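Local coordinates for B12-binding domain-containing protein (Kitasatospora setae, PDB 6WTE) that is a cobalamin- and [4Fe-4S]-binding radical SAM-family methyltransferase, TsrM, that catalyses methyl transfer by a non-radical route, at residues F113-G124 with L152-R162. Residues are numbered along the deposited sequence; the frame is centred on the assembly and turned at random.
Sequences FALVEYFGIEYG and LIRNTERGAVR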
ATOM      1  N   PHE A 113      -1.382 -13.393 -10.861  1.00 10.14           N
ATOM      2  CA  PHE A 113      -1.598 -14.722 -11.427  1.00 10.39           C
ATOM      3  C   PHE A 113      -1.622 -15.783 -10.332  1.00 10.55           C
ATOM      4  O   PHE A 113      -2.478 -16.675 -10.343  1.00 11.70           O
ATOM      5  CB  PHE A 113      -0.509 -15.054 -12.457  1.00 10.51           C
ATOM      6  CG  PHE A 113      -0.574 -14.224 -13.707  1.00 10.45           C
ATOM      7  CD1 PHE A 113      -0.082 -12.931 -13.723  1.00 11.67           C
ATOM      8  CD2 PHE A 113      -1.114 -14.745 -14.872  1.00 11.11           C
ATOM      9  CE1 PHE A 113      -0.129 -12.167 -14.882  1.00 12.62           C
ATOM     10  CE2 PHE A 113      -1.162 -13.988 -16.032  1.00 13.32           C
ATOM     11  CZ  PHE A 113      -0.671 -12.699 -16.035  1.00 12.54           C
ATOM     12  N   ALA A 114      -0.679 -15.707  -9.390  1.00 10.88           N
ATOM     13  CA  ALA A 114      -0.672 -16.643  -8.273  1.00 12.38           C
ATOM     14  C   ALA A 114      -1.966 -16.559  -7.483  1.00 10.72           C
ATOM     15  O   ALA A 114      -2.512 -17.581  -7.059  1.00 10.96           O
ATOM     16  CB  ALA A 114       0.525 -16.372  -7.360  1.00 10.77           C
ATOM     17  N   LEU A 115      -2.476 -15.345  -7.272  1.00 13.38           N
ATOM     18  CA  LEU A 115      -3.662 -15.200  -6.443  1.00 10.56           C
ATOM     19  C   LEU A 115      -4.924 -15.632  -7.178  1.00 12.46           C
ATOM     20  O   LEU A 115      -5.824 -16.210  -6.561  1.00 12.32           O
ATOM     21  CB  LEU A 115      -3.779 -13.757  -5.944  1.00 10.90           C
ATOM     22  CG  LEU A 115      -2.740 -13.440  -4.867  1.00 10.79           C
ATOM     23  CD1 LEU A 115      -2.923 -12.023  -4.324  1.00 12.38           C
ATOM     24  CD2 LEU A 115      -2.825 -14.462  -3.743  1.00 12.31           C
ATOM     25  N   VAL A 116      -5.020 -15.369  -8.487  1.00 11.94           N
ATOM     26  CA  VAL A 116      -6.156 -15.893  -9.240  1.00 10.67           C
ATOM     27  C   VAL A 116      -6.229 -17.408  -9.079  1.00 13.47           C
ATOM     28  O   VAL A 116      -7.295 -17.976  -8.810  1.00 12.58           O
ATOM     29  CB  VAL A 116      -6.075 -15.494 -10.725  1.00 11.75           C
ATOM     30  CG1 VAL A 116      -7.041 -16.339 -11.535  1.00 11.58           C
ATOM     31  CG2 VAL A 116      -6.424 -14.026 -10.921  1.00 10.39           C
ATOM     32  N   GLU A 117      -5.081 -18.083  -9.202  1.00 12.97           N
ATOM     33  CA  GLU A 117      -5.070 -19.539  -9.091  1.00 13.35           C
ATOM     34  C   GLU A 117      -5.277 -19.992  -7.649  1.00 12.99           C
ATOM     35  O   GLU A 117      -6.011 -20.956  -7.396  1.00 12.37           O
ATOM     36  CB  GLU A 117      -3.762 -20.092  -9.668  1.00 11.51           C
ATOM     37  CG  GLU A 117      -3.538 -19.698 -11.130  1.00 12.95           C
ATOM     38  CD  GLU A 117      -2.407 -20.464 -11.794  1.00 14.52           C
ATOM     39  OE1 GLU A 117      -1.804 -21.330 -11.130  1.00 14.31           O
ATOM     40  OE2 GLU A 117      -2.107 -20.180 -12.976  1.00 13.98           O
ATOM     41  N   TYR A 118      -4.647 -19.305  -6.689  1.00 11.58           N
ATOM     42  CA  TYR A 118      -4.796 -19.667  -5.279  1.00 12.13           C
ATOM     43  C   TYR A 118      -6.237 -19.494  -4.811  1.00 13.08           C
ATOM     44  O   TYR A 118      -6.788 -20.358  -4.120  1.00 14.49           O
ATOM     45  CB  TYR A 118      -3.850 -18.810  -4.433  1.00 12.42           C
ATOM     46  CG  TYR A 118      -3.954 -18.987  -2.934  1.00 11.63           C
ATOM     47  CD1 TYR A 118      -3.515 -20.152  -2.313  1.00 11.99           C
ATOM     48  CD2 TYR A 118      -4.454 -17.969  -2.132  1.00 12.78           C
ATOM     49  CE1 TYR A 118      -3.588 -20.299  -0.937  1.00 14.81           C
ATOM     50  CE2 TYR A 118      -4.532 -18.107  -0.750  1.00 12.71           C
ATOM     51  CZ  TYR A 118      -4.097 -19.270  -0.162  1.00 16.27           C
ATOM     52  OH  TYR A 118      -4.176 -19.400   1.203  1.00 18.92           O
ATOM     53  N   PHE A 119      -6.859 -18.367  -5.166  1.00 11.63           N
ATOM     54  CA  PHE A 119      -8.242 -18.116  -4.761  1.00 13.18           C
ATOM     55  C   PHE A 119      -9.235 -18.971  -5.532  1.00 16.07           C
ATOM     56  O   PHE A 119     -10.379 -19.128  -5.086  1.00 13.88           O
ATOM     57  CB  PHE A 119      -8.602 -16.646  -4.962  1.00 14.59           C
ATOM     58  CG  PHE A 119      -7.878 -15.696  -4.044  1.00 11.64           C
ATOM     59  CD1 PHE A 119      -7.477 -16.084  -2.776  1.00 11.93           C
ATOM     60  CD2 PHE A 119      -7.629 -14.400  -4.452  1.00 10.65           C
ATOM     61  CE1 PHE A 119      -6.824 -15.187  -1.931  1.00 10.97           C
ATOM     62  CE2 PHE A 119      -6.979 -13.508  -3.624  1.00 13.37           C
ATOM     63  CZ  PHE A 119      -6.574 -13.907  -2.359  1.00 12.72           C
ATOM     64  N   GLY A 120      -8.835 -19.503  -6.683  1.00 12.91           N
ATOM     65  CA  GLY A 120      -9.745 -20.292  -7.492  1.00 13.96           C
ATOM     66  C   GLY A 120     -10.821 -19.479  -8.171  1.00 17.42           C
ATOM     67  O   GLY A 120     -11.951 -19.959  -8.318  1.00 16.22           O
ATOM     68  N   ILE A 121     -10.506 -18.257  -8.586  1.00 13.02           N
ATOM     69  CA  ILE A 121     -11.495 -17.342  -9.138  1.00 11.41           C
ATOM     70  C   ILE A 121     -11.302 -17.242 -10.647  1.00 13.99           C
ATOM     71  O   ILE A 121     -10.284 -17.657 -11.200  1.00 11.81           O
ATOM     72  CB  ILE A 121     -11.439 -15.951  -8.473  1.00 14.60           C
ATOM     73  CG1 ILE A 121     -10.060 -15.298  -8.673  1.00 12.30           C
ATOM     74  CG2 ILE A 121     -11.786 -16.065  -7.002  1.00 15.60           C
ATOM     75  CD1 ILE A 121      -9.934 -13.882  -8.062  1.00 10.93           C
ATOM     76  N   GLU A 122     -12.306 -16.672 -11.316  1.00 14.67           N
ATOM     77  CA  GLU A 122     -12.328 -16.644 -12.773  1.00 11.46           C
ATOM     78  C   GLU A 122     -11.393 -15.594 -13.358  1.00 12.71           C
ATOM     79  O   GLU A 122     -10.747 -15.843 -14.383  1.00 14.10           O
ATOM     80  CB  GLU A 122     -13.754 -16.391 -13.263  1.00 11.64           C
ATOM     81  CG  GLU A 122     -14.673 -17.605 -13.233  1.00 16.30           C
ATOM     82  CD  GLU A 122     -15.253 -17.907 -11.861  1.00 22.37           C
ATOM     83  OE1 GLU A 122     -15.139 -17.075 -10.935  1.00 15.73           O
ATOM     84  OE2 GLU A 122     -15.856 -18.986 -11.715  1.00 23.32           O
ATOM     85  N   TYR A 123     -11.321 -14.409 -12.748  1.00 14.18           N
ATOM     86  CA  TYR A 123     -10.673 -13.277 -13.392  1.00 11.34           C
ATOM     87  C   TYR A 123      -9.827 -12.506 -12.396  1.00 10.53           C
ATOM     88  O   TYR A 123     -10.088 -12.502 -11.192  1.00 12.25           O
ATOM     89  CB  TYR A 123     -11.690 -12.321 -14.031  1.00 10.84           C
ATOM     90  CG  TYR A 123     -12.615 -13.021 -14.985  1.00 14.10           C
ATOM     91  CD1 TYR A 123     -12.124 -13.608 -16.141  1.00 14.35           C
ATOM     92  CD2 TYR A 123     -13.976 -13.106 -14.723  1.00 11.32           C
ATOM     93  CE1 TYR A 123     -12.965 -14.265 -17.021  1.00 14.26           C
ATOM     94  CE2 TYR A 123     -14.825 -13.758 -15.594  1.00 14.35           C
ATOM     95  CZ  TYR A 123     -14.314 -14.337 -16.739  1.00 14.72           C
ATOM     96  OH  TYR A 123     -15.153 -14.989 -17.609  1.00 14.31           O
ATOM     97  N   GLY A 124      -8.830 -11.817 -12.937  1.00 10.38           N
ATOM     98  CA  GLY A 124      -8.004 -10.933 -12.141  1.00 10.15           C
ATOM     99  C   GLY A 124      -7.593  -9.712 -12.938  1.00 11.83           C
ATOM    100  O   GLY A 124      -7.564  -9.720 -14.170  1.00 10.64           O
ATOM    101  N   LEU A 152      -7.053  -8.260 -19.099  1.00 13.07           N
ATOM    102  CA  LEU A 152      -7.739  -9.154 -18.176  1.00 11.49           C
ATOM    103  C   LEU A 152      -6.967 -10.454 -17.984  1.00 13.92           C
ATOM    104  O   LEU A 152      -6.596 -11.116 -18.957  1.00 12.93           O
ATOM    105  CB  LEU A 152      -9.145  -9.458 -18.695  1.00 12.16           C
ATOM    106  CG  LEU A 152     -10.000 -10.304 -17.758  1.00 13.35           C
ATOM    107  CD1 LEU A 152     -10.294  -9.532 -16.456  1.00 11.78           C
ATOM    108  CD2 LEU A 152     -11.287 -10.729 -18.464  1.00 12.76           C
ATOM    109  N   ILE A 153      -6.748 -10.832 -16.724  1.00 11.05           N
ATOM    110  CA  ILE A 153      -6.219 -12.154 -16.393  1.00 12.04           C
ATOM    111  C   ILE A 153      -7.391 -13.118 -16.276  1.00 12.08           C
ATOM    112  O   ILE A 153      -8.366 -12.839 -15.565  1.00 11.81           O
ATOM    113  CB  ILE A 153      -5.404 -12.114 -15.088  1.00 13.20           C
ATOM    114  CG1 ILE A 153      -4.231 -11.140 -15.214  1.00 13.16           C
ATOM    115  CG2 ILE A 153      -4.914 -13.508 -14.705  1.00 12.89           C
ATOM    116  CD1 ILE A 153      -3.490 -10.921 -13.915  1.00 13.49           C
ATOM    117  N   ARG A 154      -7.304 -14.253 -16.976  1.00 12.76           N
ATOM    118  CA  ARG A 154      -8.374 -15.240 -17.004  1.00 14.11           C
ATOM    119  C   ARG A 154      -7.845 -16.585 -16.529  1.00 14.15           C
ATOM    120  O   ARG A 154      -6.830 -17.077 -17.031  1.00 13.70           O
ATOM    121  CB  ARG A 154      -8.982 -15.358 -18.405  1.00 18.22           C
ATOM    122  CG  ARG A 154      -9.459 -14.016 -18.941  1.00 17.96           C
ATOM    123  CD  ARG A 154     -10.307 -14.144 -20.197  1.00 21.50           C
ATOM    124  NE  ARG A 154      -9.878 -15.195 -21.106  1.00 28.48           N
ATOM    125  CZ  ARG A 154     -10.681 -15.782 -21.986  1.00 28.54           C
ATOM    126  NH1 ARG A 154     -11.961 -15.425 -22.062  1.00 28.65           N
ATOM    127  NH2 ARG A 154     -10.214 -16.727 -22.784  1.00 28.80           N
ATOM    128  N   ASN A 155      -8.538 -17.173 -15.564  1.00 12.47           N
ATOM    129  CA  ASN A 155      -8.136 -18.458 -14.995  1.00 12.23           C
ATOM    130  C   ASN A 155      -8.616 -19.573 -15.910  1.00 14.50           C
ATOM    131  O   ASN A 155      -9.801 -19.924 -15.913  1.00 22.96           O
ATOM    132  CB  ASN A 155      -8.711 -18.624 -13.595  1.00 14.03           C
ATOM    133  CG  ASN A 155      -7.986 -19.680 -12.784  1.00 16.45           C
ATOM    134  OD1 ASN A 155      -7.063 -20.328 -13.272  1.00 18.40           O
ATOM    135  ND2 ASN A 155      -8.401 -19.853 -11.532  1.00 13.13           N
ATOM    136  N   THR A 156      -7.712 -20.122 -16.711  1.00 17.13           N
ATOM    137  CA  THR A 156      -8.083 -21.260 -17.538  1.00 17.16           C
ATOM    138  C   THR A 156      -7.832 -22.562 -16.785  1.00 19.51           C
ATOM    139  O   THR A 156      -7.250 -22.587 -15.700  1.00 22.87           O
ATOM    140  CB  THR A 156      -7.305 -21.265 -18.850  1.00 22.07           C
ATOM    141  OG1 THR A 156      -6.001 -21.806 -18.619  1.00 20.45           O
ATOM    142  CG2 THR A 156      -7.176 -19.853 -19.399  1.00 21.52           C
ATOM    143  N   GLU A 157      -8.237 -23.672 -17.402  1.00 22.47           N
ATOM    144  CA  GLU A 157      -8.028 -24.965 -16.765  1.00 25.33           C
ATOM    145  C   GLU A 157      -6.552 -25.301 -16.598  1.00 22.71           C
ATOM    146  O   GLU A 157      -6.203 -26.101 -15.724  1.00 27.95           O
ATOM    147  CB  GLU A 157      -8.735 -26.053 -17.571  1.00 28.84           C
ATOM    148  CG  GLU A 157     -10.242 -25.895 -17.584  1.00 26.82           C
ATOM    149  CD  GLU A 157     -10.944 -27.063 -18.247  1.00 38.25           C
ATOM    150  OE1 GLU A 157     -11.157 -27.012 -19.477  1.00 40.84           O
ATOM    151  OE2 GLU A 157     -11.274 -28.033 -17.535  1.00 31.71           O
ATOM    152  N   ARG A 158      -5.673 -24.702 -17.397  1.00 22.15           N
ATOM    153  CA  ARG A 158      -4.244 -24.961 -17.297  1.00 23.21           C
ATOM    154  C   ARG A 158      -3.500 -23.839 -16.585  1.00 22.03           C
ATOM    155  O   ARG A 158      -2.265 -23.849 -16.550  1.00 24.09           O
ATOM    156  CB  ARG A 158      -3.649 -25.190 -18.686  1.00 22.67           C
ATOM    157  CG  ARG A 158      -3.737 -23.990 -19.598  1.00 30.66           C
ATOM    158  CD  ARG A 158      -2.947 -24.202 -20.878  1.00 37.16           C
ATOM    159  NE  ARG A 158      -2.497 -22.934 -21.446  1.00 41.47           N
ATOM    160  CZ  ARG A 158      -3.269 -22.119 -22.159  1.00 42.28           C
ATOM    161  NH1 ARG A 158      -2.774 -20.984 -22.634  1.00 44.57           N
ATOM    162  NH2 ARG A 158      -4.538 -22.435 -22.389  1.00 46.04           N
ATOM    163  N   GLY A 159      -4.223 -22.882 -16.019  1.00 21.76           N
ATOM    164  CA  GLY A 159      -3.650 -21.792 -15.259  1.00 22.51           C
ATOM    165  C   GLY A 159      -4.099 -20.446 -15.782  1.00 17.92           C
ATOM    166  O   GLY A 159      -4.803 -20.336 -16.785  1.00 19.75           O
ATOM    167  N   ALA A 160      -3.652 -19.399 -15.086  1.00 14.31           N
ATOM    168  CA  ALA A 160      -4.052 -18.040 -15.418  1.00 14.10           C
ATOM    169  C   ALA A 160      -3.265 -17.524 -16.616  1.00 11.92           C
ATOM    170  O   ALA A 160      -2.040 -17.669 -16.676  1.00 12.46           O
ATOM    171  CB  ALA A 160      -3.858 -17.111 -14.217  1.00 12.81           C
ATOM    172  N   VAL A 161      -3.975 -16.916 -17.565  1.00 13.82           N
ATOM    173  CA  VAL A 161      -3.398 -16.368 -18.787  1.00 15.20           C
ATOM    174  C   VAL A 161      -3.992 -14.983 -19.012  1.00 16.43           C
ATOM    175  O   VAL A 161      -5.191 -14.776 -18.802  1.00 15.15           O
ATOM    176  CB  VAL A 161      -3.671 -17.276 -20.004  1.00 17.45           C
ATOM    177  CG1 VAL A 161      -3.016 -16.705 -21.256  1.00 20.48           C
ATOM    178  CG2 VAL A 161      -3.191 -18.699 -19.735  1.00 17.05           C
ATOM    179  N   ARG A 162      -3.159 -14.034 -19.432  1.00 14.16           N
ATOM    180  CA  ARG A 162      -3.585 -12.645 -19.558  1.00 15.24           C
ATOM    181  C   ARG A 162      -3.847 -12.261 -21.012  1.00 16.10           C
ATOM    182  O   ARG A 162      -3.072 -12.606 -21.908  1.00 15.96           O
ATOM    183  CB  ARG A 162      -2.531 -11.711 -18.963  1.00 14.39           C
ATOM    184  CG  ARG A 162      -2.963 -10.269 -18.850  1.00 13.95           C
ATOM    185  CD  ARG A 162      -1.879  -9.489 -18.124  1.00 14.63           C
ATOM    186  NE  ARG A 162      -2.133  -8.056 -18.049  1.00 18.74           N
ATOM    187  CZ  ARG A 162      -1.420  -7.145 -18.700  1.00 18.83           C
ATOM    188  NH1 ARG A 162      -0.423  -7.525 -19.491  1.00 15.14           N
ATOM    189  NH2 ARG A 162      -1.702  -5.854 -18.560  1.00 18.95           N
TER
HETATM  190  O   HOH W   1      -7.488 -21.988  -9.614  1.00 13.98           O
HETATM  191  O   HOH W   2      -0.148 -18.273 -14.438  1.00 14.42           O
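G124 and I153 trade a reciprocal pair of backbone hydrogen bonds, both 2.9 Å (G124 N to I153 O, I153 N to G124 O), which joins strand 123-124 antiparallel to strand 153-156. Two residues on, past the non-hydrogen-bonded pair Y123 and R154, N155 N donates to E122 O. The strand also holds the loop after the helix through a side-chain amide: a chi1 of -161° swings the N155 amide away from its own backbone N and carries ND2 to I121 O at 2.9 Å, and a water links the same ND2 to E117 O.

The carboxylate of E117 reaches the hairpin from the helix, OE2 accepting from A160 N at 2.7 Å on its anti side, while a second water joins OE2 to A160 O. Shortening E117 to an alanine removes the carboxylate, which would probably leave A160 N without its acceptor and this water with one partner fewer.

Apolar packing fills the space between helix and sheet. I153 CD1 sits over one face of the F113 ring, a CH-pi contact 4.0 Å from the centroid, whereas R162 CB meets the ring edge. V116 places CG1 3.5 Å from N155 CB.

The contact illustrates how side-chain bonds to backbone groups tie a helix to an added hairpin. A Schellman motif at G120 ends the helix, and the chain enters strand 123-124, where the parallel sheet of the Rossmann-like B12-binding domain is extended antiparallel by the hairpin 153-162.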